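Putative NAD-dependent epimerase/dehydratase (Bacillus halodurans, PDB 3E8X) binds NADP and is probably an epimerase or dehydratase of the short-chain dehydrogenase type, its substrate unknown. Local coordinates at residues 124-135 / 162-172. Sequence-based numbering, arbitrary orientation.
With NAP (NADP nicotinamide-adenine-dinucleotide phosphate), chain B.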
ATOM      1  N   LYS A 124      19.178  -0.450  13.118  1.00 48.01           N
ATOM      2  CA  LYS A 124      18.789  -1.854  12.909  1.00 48.82           C
ATOM      3  C   LYS A 124      17.432  -2.213  13.543  1.00 47.54           C
ATOM      4  O   LYS A 124      16.667  -2.975  12.987  1.00 46.80           O
ATOM      5  CB  LYS A 124      19.896  -2.816  13.429  1.00 49.10           C
ATOM      6  CG  LYS A 124      21.218  -2.701  12.655  1.00 53.26           C
ATOM      7  CD  LYS A 124      21.363  -3.717  11.464  1.00 55.98           C
ATOM      8  CE  LYS A 124      20.127  -3.895  10.467  1.00 57.93           C
ATOM      9  NZ  LYS A 124      19.862  -5.386  10.264  1.00 56.53           N
ATOM     10  N   ARG A 125      17.158  -1.645  14.694  1.00 48.34           N
ATOM     11  CA  ARG A 125      16.020  -2.068  15.518  1.00 48.40           C
ATOM     12  C   ARG A 125      14.755  -1.274  15.217  1.00 48.29           C
ATOM     13  O   ARG A 125      14.732  -0.057  15.315  1.00 47.74           O
ATOM     14  CB  ARG A 125      16.417  -2.013  16.997  1.00 47.69           C
ATOM     15  CG  ARG A 125      15.404  -2.641  17.944  1.00 48.82           C
ATOM     16  CD  ARG A 125      15.165  -4.120  17.661  1.00 49.61           C
ATOM     17  NE  ARG A 125      14.411  -4.831  18.713  1.00 47.73           N
ATOM     18  CZ  ARG A 125      13.462  -5.722  18.468  1.00 47.10           C
ATOM     19  NH1 ARG A 125      13.132  -6.036  17.241  1.00 47.25           N
ATOM     20  NH2 ARG A 125      12.824  -6.311  19.457  1.00 49.32           N
ATOM     21  N   PHE A 126      13.702  -1.995  14.829  1.00 47.74           N
ATOM     22  CA  PHE A 126      12.456  -1.396  14.421  1.00 47.40           C
ATOM     23  C   PHE A 126      11.266  -2.171  15.022  1.00 47.19           C
ATOM     24  O   PHE A 126      11.100  -3.384  14.787  1.00 47.63           O
ATOM     25  CB  PHE A 126      12.378  -1.356  12.897  1.00 47.80           C
ATOM     26  CG  PHE A 126      11.336  -0.411  12.347  1.00 48.36           C
ATOM     27  CD1 PHE A 126      11.724   0.753  11.690  1.00 48.68           C
ATOM     28  CD2 PHE A 126       9.978  -0.704  12.439  1.00 48.90           C
ATOM     29  CE1 PHE A 126      10.777   1.614  11.180  1.00 48.83           C
ATOM     30  CE2 PHE A 126       9.016   0.175  11.939  1.00 49.92           C
ATOM     31  CZ  PHE A 126       9.420   1.335  11.303  1.00 48.88           C
ATOM     32  N   ILE A 127      10.441  -1.466  15.793  1.00 46.02           N
ATOM     33  CA  ILE A 127       9.196  -2.035  16.328  1.00 45.99           C
ATOM     34  C   ILE A 127       7.979  -1.362  15.652  1.00 45.74           C
ATOM     35  O   ILE A 127       7.789  -0.144  15.721  1.00 44.24           O
ATOM     36  CB  ILE A 127       9.098  -1.841  17.885  1.00 47.16           C
ATOM     37  CG1 ILE A 127      10.500  -2.020  18.561  1.00 48.63           C
ATOM     38  CG2 ILE A 127       7.928  -2.706  18.496  1.00 47.11           C
ATOM     39  CD1 ILE A 127      11.126  -3.340  18.359  1.00 49.42           C
HETATM   40  N   MSE A 128       7.182  -2.178  14.968  1.00 45.55           N
HETATM   41  CA  MSE A 128       5.952  -1.768  14.370  1.00 45.24           C
HETATM   42  C   MSE A 128       4.768  -2.036  15.309  1.00 45.31           C
HETATM   43  O   MSE A 128       4.592  -3.139  15.831  1.00 45.99           O
HETATM   44  CB  MSE A 128       5.751  -2.535  13.082  1.00 46.20           C
HETATM   45  CG  MSE A 128       4.381  -2.400  12.492  1.00 47.29           C
HETATM   46 SE   MSE A 128       4.246  -0.584  11.799  0.75 54.63          SE
HETATM   47  CE  MSE A 128       5.303  -0.662  10.211  1.00 40.24           C
ATOM     48  N   VAL A 129       3.965  -1.000  15.540  1.00 45.02           N
ATOM     49  CA  VAL A 129       2.662  -1.140  16.200  1.00 45.17           C
ATOM     50  C   VAL A 129       1.635  -1.260  15.093  1.00 44.12           C
ATOM     51  O   VAL A 129       1.303  -0.312  14.431  1.00 41.91           O
ATOM     52  CB  VAL A 129       2.347   0.039  17.146  1.00 45.20           C
ATOM     53  CG1 VAL A 129       1.033  -0.174  17.871  1.00 46.05           C
ATOM     54  CG2 VAL A 129       3.510   0.231  18.124  1.00 44.78           C
ATOM     55  N   SER A 130       1.163  -2.474  14.922  1.00 45.18           N
ATOM     56  CA  SER A 130       0.237  -2.829  13.905  1.00 46.13           C
ATOM     57  C   SER A 130      -1.142  -3.091  14.535  1.00 46.63           C
ATOM     58  O   SER A 130      -1.596  -2.325  15.385  1.00 48.01           O
ATOM     59  CB  SER A 130       0.788  -4.062  13.166  1.00 45.77           C
ATOM     60  OG  SER A 130      -0.003  -4.387  12.076  1.00 44.64           O
ATOM     61  N   SER A 131      -1.838  -4.118  14.058  1.00 47.27           N
ATOM     62  CA  SER A 131      -3.200  -4.445  14.508  1.00 47.36           C
ATOM     63  C   SER A 131      -3.531  -5.903  14.158  1.00 48.09           C
ATOM     64  O   SER A 131      -3.043  -6.429  13.162  1.00 47.73           O
ATOM     65  CB  SER A 131      -4.220  -3.502  13.837  1.00 48.61           C
ATOM     66  OG  SER A 131      -5.583  -3.705  14.230  1.00 46.24           O
ATOM     67  N   VAL A 132      -4.358  -6.556  14.988  1.00 48.51           N
ATOM     68  CA  VAL A 132      -5.097  -7.751  14.524  1.00 47.86           C
ATOM     69  C   VAL A 132      -6.042  -7.329  13.379  1.00 48.19           C
ATOM     70  O   VAL A 132      -6.396  -6.136  13.216  1.00 47.85           O
ATOM     71  CB  VAL A 132      -5.945  -8.435  15.669  1.00 47.73           C
ATOM     72  CG1 VAL A 132      -5.056  -8.818  16.842  1.00 46.58           C
ATOM     73  CG2 VAL A 132      -7.098  -7.504  16.106  1.00 46.56           C
ATOM     74  N   GLY A 133      -6.452  -8.303  12.584  1.00 47.85           N
ATOM     75  CA  GLY A 133      -7.236  -8.016  11.397  1.00 47.92           C
ATOM     76  C   GLY A 133      -6.396  -8.014  10.122  1.00 48.74           C
ATOM     77  O   GLY A 133      -6.924  -7.909   9.016  1.00 49.64           O
ATOM     78  N   THR A 134      -5.075  -8.107  10.270  1.00 49.21           N
ATOM     79  CA  THR A 134      -4.156  -7.875   9.170  1.00 48.58           C
ATOM     80  C   THR A 134      -3.777  -9.162   8.452  1.00 47.49           C
ATOM     81  O   THR A 134      -3.387  -9.126   7.314  1.00 46.26           O
ATOM     82  CB  THR A 134      -2.899  -7.143   9.644  1.00 48.30           C
ATOM     83  OG1 THR A 134      -2.434  -7.787  10.837  1.00 49.87           O
ATOM     84  CG2 THR A 134      -3.216  -5.686   9.909  1.00 47.06           C
ATOM     85  N   VAL A 135      -3.920 -10.300   9.111  1.00 48.70           N
ATOM     86  CA  VAL A 135      -3.656 -11.596   8.442  1.00 47.59           C
ATOM     87  C   VAL A 135      -4.638 -11.827   7.295  1.00 47.79           C
ATOM     88  O   VAL A 135      -4.282 -12.377   6.243  1.00 47.89           O
ATOM     89  CB  VAL A 135      -3.671 -12.775   9.470  1.00 47.75           C
ATOM     90  CG1 VAL A 135      -3.694 -14.099   8.766  1.00 44.72           C
ATOM     91  CG2 VAL A 135      -2.438 -12.675  10.390  1.00 46.91           C
ATOM     92  N   SER A 162      15.627  -5.147   5.570  1.00 49.41           N
ATOM     93  CA  SER A 162      16.778  -5.744   6.234  1.00 50.32           C
ATOM     94  C   SER A 162      16.821  -5.481   7.745  1.00 50.04           C
ATOM     95  O   SER A 162      17.831  -5.763   8.382  1.00 50.97           O
ATOM     96  CB  SER A 162      18.046  -5.159   5.632  1.00 51.06           C
ATOM     97  OG  SER A 162      18.195  -3.835   6.125  1.00 54.84           O
ATOM     98  N   LEU A 163      15.749  -4.939   8.319  1.00 49.32           N
ATOM     99  CA  LEU A 163      15.763  -4.476   9.700  1.00 48.53           C
ATOM    100  C   LEU A 163      15.554  -5.599  10.729  1.00 48.05           C
ATOM    101  O   LEU A 163      14.975  -6.634  10.441  1.00 48.14           O
ATOM    102  CB  LEU A 163      14.718  -3.372   9.887  1.00 47.99           C
ATOM    103  CG  LEU A 163      14.857  -2.102   9.048  1.00 48.62           C
ATOM    104  CD1 LEU A 163      13.632  -1.169   9.329  1.00 44.96           C
ATOM    105  CD2 LEU A 163      16.184  -1.368   9.286  1.00 48.72           C
ATOM    106  N   ASP A 164      16.042  -5.371  11.944  1.00 48.08           N
ATOM    107  CA  ASP A 164      15.833  -6.298  13.046  1.00 47.71           C
ATOM    108  C   ASP A 164      14.491  -5.931  13.666  1.00 47.67           C
ATOM    109  O   ASP A 164      14.425  -5.184  14.639  1.00 47.68           O
ATOM    110  CB  ASP A 164      16.942  -6.159  14.073  1.00 47.58           C
ATOM    111  CG  ASP A 164      18.244  -6.774  13.637  1.00 47.87           C
ATOM    112  OD1 ASP A 164      18.275  -7.585  12.680  1.00 49.48           O
ATOM    113  OD2 ASP A 164      19.251  -6.430  14.289  1.00 48.75           O
ATOM    114  N   TYR A 165      13.432  -6.463  13.091  1.00 47.52           N
ATOM    115  CA  TYR A 165      12.097  -5.959  13.365  1.00 48.88           C
ATOM    116  C   TYR A 165      11.385  -6.808  14.393  1.00 48.58           C
ATOM    117  O   TYR A 165      11.711  -7.964  14.589  1.00 49.01           O
ATOM    118  CB  TYR A 165      11.241  -5.841  12.077  1.00 48.68           C
ATOM    119  CG  TYR A 165      10.858  -7.157  11.416  1.00 49.44           C
ATOM    120  CD1 TYR A 165       9.749  -7.876  11.844  1.00 49.80           C
ATOM    121  CD2 TYR A 165      11.601  -7.680  10.343  1.00 49.37           C
ATOM    122  CE1 TYR A 165       9.389  -9.089  11.250  1.00 50.13           C
ATOM    123  CE2 TYR A 165      11.243  -8.922   9.749  1.00 49.51           C
ATOM    124  CZ  TYR A 165      10.130  -9.591  10.198  1.00 50.31           C
ATOM    125  OH  TYR A 165       9.770 -10.799   9.636  1.00 52.09           O
ATOM    126  N   THR A 166      10.379  -6.209  15.021  1.00 49.61           N
ATOM    127  CA  THR A 166       9.315  -6.957  15.727  1.00 49.13           C
ATOM    128  C   THR A 166       8.032  -6.209  15.400  1.00 49.45           C
ATOM    129  O   THR A 166       7.992  -4.971  15.488  1.00 48.85           O
ATOM    130  CB  THR A 166       9.516  -6.974  17.272  1.00 49.31           C
ATOM    131  OG1 THR A 166      10.800  -7.514  17.588  1.00 48.80           O
ATOM    132  CG2 THR A 166       8.413  -7.825  17.929  1.00 48.26           C
ATOM    133  N   ILE A 167       7.019  -6.974  15.014  1.00 48.96           N
ATOM    134  CA  ILE A 167       5.653  -6.491  14.731  1.00 49.02           C
ATOM    135  C   ILE A 167       4.672  -7.003  15.814  1.00 49.33           C
ATOM    136  O   ILE A 167       4.484  -8.227  16.033  1.00 47.76           O
ATOM    137  CB  ILE A 167       5.099  -6.916  13.324  1.00 49.60           C
ATOM    138  CG1 ILE A 167       6.017  -6.428  12.165  1.00 50.04           C
ATOM    139  CG2 ILE A 167       3.688  -6.390  13.107  1.00 47.62           C
ATOM    140  CD1 ILE A 167       5.863  -7.226  10.839  1.00 46.26           C
ATOM    141  N   VAL A 168       4.119  -6.008  16.507  1.00 49.68           N
ATOM    142  CA  VAL A 168       3.134  -6.176  17.597  1.00 49.17           C
ATOM    143  C   VAL A 168       1.769  -5.822  17.033  1.00 48.56           C
ATOM    144  O   VAL A 168       1.543  -4.696  16.628  1.00 48.24           O
ATOM    145  CB  VAL A 168       3.492  -5.259  18.797  1.00 49.38           C
ATOM    146  CG1 VAL A 168       2.623  -5.582  20.041  1.00 46.79           C
ATOM    147  CG2 VAL A 168       4.995  -5.410  19.108  1.00 46.91           C
ATOM    148  N   ARG A 169       0.870  -6.804  17.028  1.00 48.67           N
ATOM    149  CA  ARG A 169      -0.498  -6.625  16.544  1.00 48.52           C
ATOM    150  C   ARG A 169      -1.486  -6.657  17.711  1.00 49.44           C
ATOM    151  O   ARG A 169      -2.019  -7.720  18.039  1.00 49.04           O
ATOM    152  CB  ARG A 169      -0.824  -7.724  15.508  1.00 48.02           C
ATOM    153  CG  ARG A 169      -0.032  -7.548  14.231  1.00 46.86           C
ATOM    154  CD  ARG A 169      -0.098  -8.729  13.293  1.00 48.55           C
ATOM    155  NE  ARG A 169       0.395  -8.321  11.984  1.00 46.32           N
ATOM    156  CZ  ARG A 169       0.466  -9.104  10.916  1.00 48.72           C
ATOM    157  NH1 ARG A 169       0.102 -10.370  10.966  1.00 45.88           N
ATOM    158  NH2 ARG A 169       0.861  -8.587   9.769  1.00 50.68           N
ATOM    159  N   PRO A 170      -1.737  -5.497  18.361  1.00 50.14           N
ATOM    160  CA  PRO A 170      -2.748  -5.521  19.408  1.00 50.45           C
ATOM    161  C   PRO A 170      -4.143  -5.796  18.876  1.00 50.06           C
ATOM    162  O   PRO A 170      -4.460  -5.438  17.731  1.00 51.36           O
ATOM    163  CB  PRO A 170      -2.695  -4.123  20.033  1.00 50.57           C
ATOM    164  CG  PRO A 170      -1.668  -3.367  19.317  1.00 51.88           C
ATOM    165  CD  PRO A 170      -1.151  -4.167  18.177  1.00 51.67           C
ATOM    166  N   GLY A 171      -4.956  -6.428  19.719  1.00 49.80           N
ATOM    167  CA  GLY A 171      -6.416  -6.441  19.595  1.00 48.85           C
ATOM    168  C   GLY A 171      -7.032  -5.050  19.714  1.00 48.94           C
ATOM    169  O   GLY A 171      -6.311  -4.042  19.819  1.00 49.74           O
ATOM    170  N   PRO A 172      -8.375  -4.981  19.704  1.00 48.75           N
ATOM    171  CA  PRO A 172      -9.133  -3.756  19.968  1.00 48.68           C
ATOM    172  C   PRO A 172      -8.583  -3.027  21.197  1.00 48.93           C
ATOM    173  O   PRO A 172      -8.376  -3.659  22.216  1.00 48.89           O
ATOM    174  CB  PRO A 172     -10.551  -4.286  20.236  1.00 48.45           C
ATOM    175  CG  PRO A 172     -10.633  -5.548  19.343  1.00 48.90           C
ATOM    176  CD  PRO A 172      -9.265  -6.152  19.491  1.00 48.74           C
TER
HETATM  177  PA  NAP B 500      -3.507   7.821  18.433  0.60 55.92           P
HETATM  178  O1A NAP B 500      -4.412   8.260  17.277  0.60 54.50           O
HETATM  179  O2A NAP B 500      -3.820   8.272  19.844  0.60 54.76           O
HETATM  180  O5B NAP B 500      -1.996   8.194  17.986  0.60 57.97           O
HETATM  181  C5B NAP B 500      -1.635   8.604  16.655  0.60 57.19           C
HETATM  182  C4B NAP B 500      -0.559   9.689  16.631  0.60 56.20           C
HETATM  183  O4B NAP B 500      -0.126   9.816  15.265  0.60 55.38           O
HETATM  184  C3B NAP B 500      -1.017  11.098  17.083  0.60 56.44           C
HETATM  185  O3B NAP B 500      -0.266  11.636  18.187  0.60 55.22           O
HETATM  186  C2B NAP B 500      -0.784  11.985  15.871  0.60 56.76           C
HETATM  187  O2B NAP B 500      -0.315  13.330  16.134  0.60 56.73           O
HETATM  188  C1B NAP B 500       0.276  11.173  15.109  0.60 57.36           C
HETATM  189  N9A NAP B 500       0.358  11.648  13.704  0.60 57.64           N
HETATM  190  C8A NAP B 500      -0.665  11.810  12.851  0.60 57.60           C
HETATM  191  N7A NAP B 500      -0.188  12.304  11.692  0.60 57.19           N
HETATM  192  C5A NAP B 500       1.146  12.444  11.831  0.60 57.69           C
HETATM  193  C6A NAP B 500       2.169  12.900  10.994  0.60 57.58           C
HETATM  194  N6A NAP B 500       1.886  13.309   9.740  0.60 57.72           N
HETATM  195  N1A NAP B 500       3.446  12.957  11.435  0.60 57.44           N
HETATM  196  C2A NAP B 500       3.732  12.561  12.677  0.60 57.28           C
HETATM  197  N3A NAP B 500       2.774  12.117  13.515  0.60 57.93           N
HETATM  198  C4A NAP B 500       1.477  12.045  13.112  0.60 57.71           C
HETATM  199  O3  NAP B 500      -3.495   6.184  18.425  0.60 57.07           O
HETATM  200  PN  NAP B 500      -3.254   5.166  19.679  0.60 54.77           P
HETATM  201  O1N NAP B 500      -4.603   4.923  20.298  0.60 56.46           O
HETATM  202  O2N NAP B 500      -2.015   5.662  20.393  0.60 51.55           O
HETATM  203  O5D NAP B 500      -2.978   3.742  18.993  0.60 53.03           O
HETATM  204  C5D NAP B 500      -1.712   3.434  18.422  0.60 54.57           C
HETATM  205  C4D NAP B 500      -1.964   2.662  17.139  0.60 54.59           C
HETATM  206  O4D NAP B 500      -2.620   1.419  17.395  0.60 53.96           O
HETATM  207  C3D NAP B 500      -2.877   3.430  16.195  0.60 54.57           C
HETATM  208  O3D NAP B 500      -2.084   4.347  15.426  0.60 54.90           O
HETATM  209  C2D NAP B 500      -3.624   2.333  15.430  0.60 53.47           C
HETATM  210  O2D NAP B 500      -3.162   2.168  14.107  0.60 45.51           O
HETATM  211  C1D NAP B 500      -3.355   1.031  16.221  0.60 54.44           C
HETATM  212  N1N NAP B 500      -4.559   0.225  16.595  0.60 54.50           N
HETATM  213  C2N NAP B 500      -5.693   0.788  17.079  0.60 55.26           C
HETATM  214  C3N NAP B 500      -6.794  -0.020  17.433  0.60 54.63           C
HETATM  215  C7N NAP B 500      -8.069   0.552  18.014  0.60 54.32           C
HETATM  216  O7N NAP B 500      -8.848  -0.214  18.611  0.60 49.75           O
HETATM  217  N7N NAP B 500      -8.286   1.874  17.917  0.60 53.88           N
HETATM  218  C4N NAP B 500      -6.704  -1.405  17.281  0.60 55.03           C
HETATM  219  C5N NAP B 500      -5.531  -1.954  16.790  0.60 54.50           C
HETATM  220  C6N NAP B 500      -4.481  -1.113  16.462  0.60 53.48           C
HETATM  221  P2B NAP B 500      -1.199  14.521  16.829  0.60 55.25           P
HETATM  222  O1X NAP B 500      -1.008  14.369  18.314  0.60 53.94           O
HETATM  223  O2X NAP B 500      -0.564  15.802  16.297  0.60 56.56           O
HETATM  224  O3X NAP B 500      -2.616  14.218  16.389  0.60 54.50           O
HETATM  225  O   HOH W   1      -5.720  -2.892  17.397  0.40 31.60           O
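CB of M128, a selenomethionine, packs alongside CG1 of I167 at 4.0 Å, and the two side chains run the same way on one face of the sheet. F126 continues this layer: F126 CD1 lies 3.6 Å from L163 CD1, while helices 100-121 and 145-160 pack over the phenylalanine. On the other face CG2 of I127 meets CG2 of V168; I127 also touches L207 of helix 197-207, and V168 touches V220 of strand 216-223. Between the layers the backbones pair in parallel, F126 O taking the N-H of T166 and M128 O that of V168. Strand 125-129, helix 145-160 and strand 164-174 form a beta-alpha-beta unit of the Rossmann fold, and just past the end of strand 125-129 S131 OG comes within 3.1 Å of C5N on the nicotinamide ring of NADP. Near that end T134 OG1 sits 3.1 Å above the plane of the R169 guanidinium, whose NH2 is salt-bridged to D155. At the far end R125, bent at chi2 (60°), swings its guanidinium across the neighbouring strand. R125 NH1 (2.8 Å) and R125 NH2 (3.0 Å) both donate to T166 OG1, which lies in the guanidinium plane, and NH1 also reaches D164 O, opposite F126 N across the carbonyl plane. A leucine here would probably leave T166 OG1 without both of these donors and the carbonyls of L207 and V208 without their guanidinium partner. Outermost, K124 NZ donates to S162 O at 2.8 Å and makes a long salt bridge to D164 OD1.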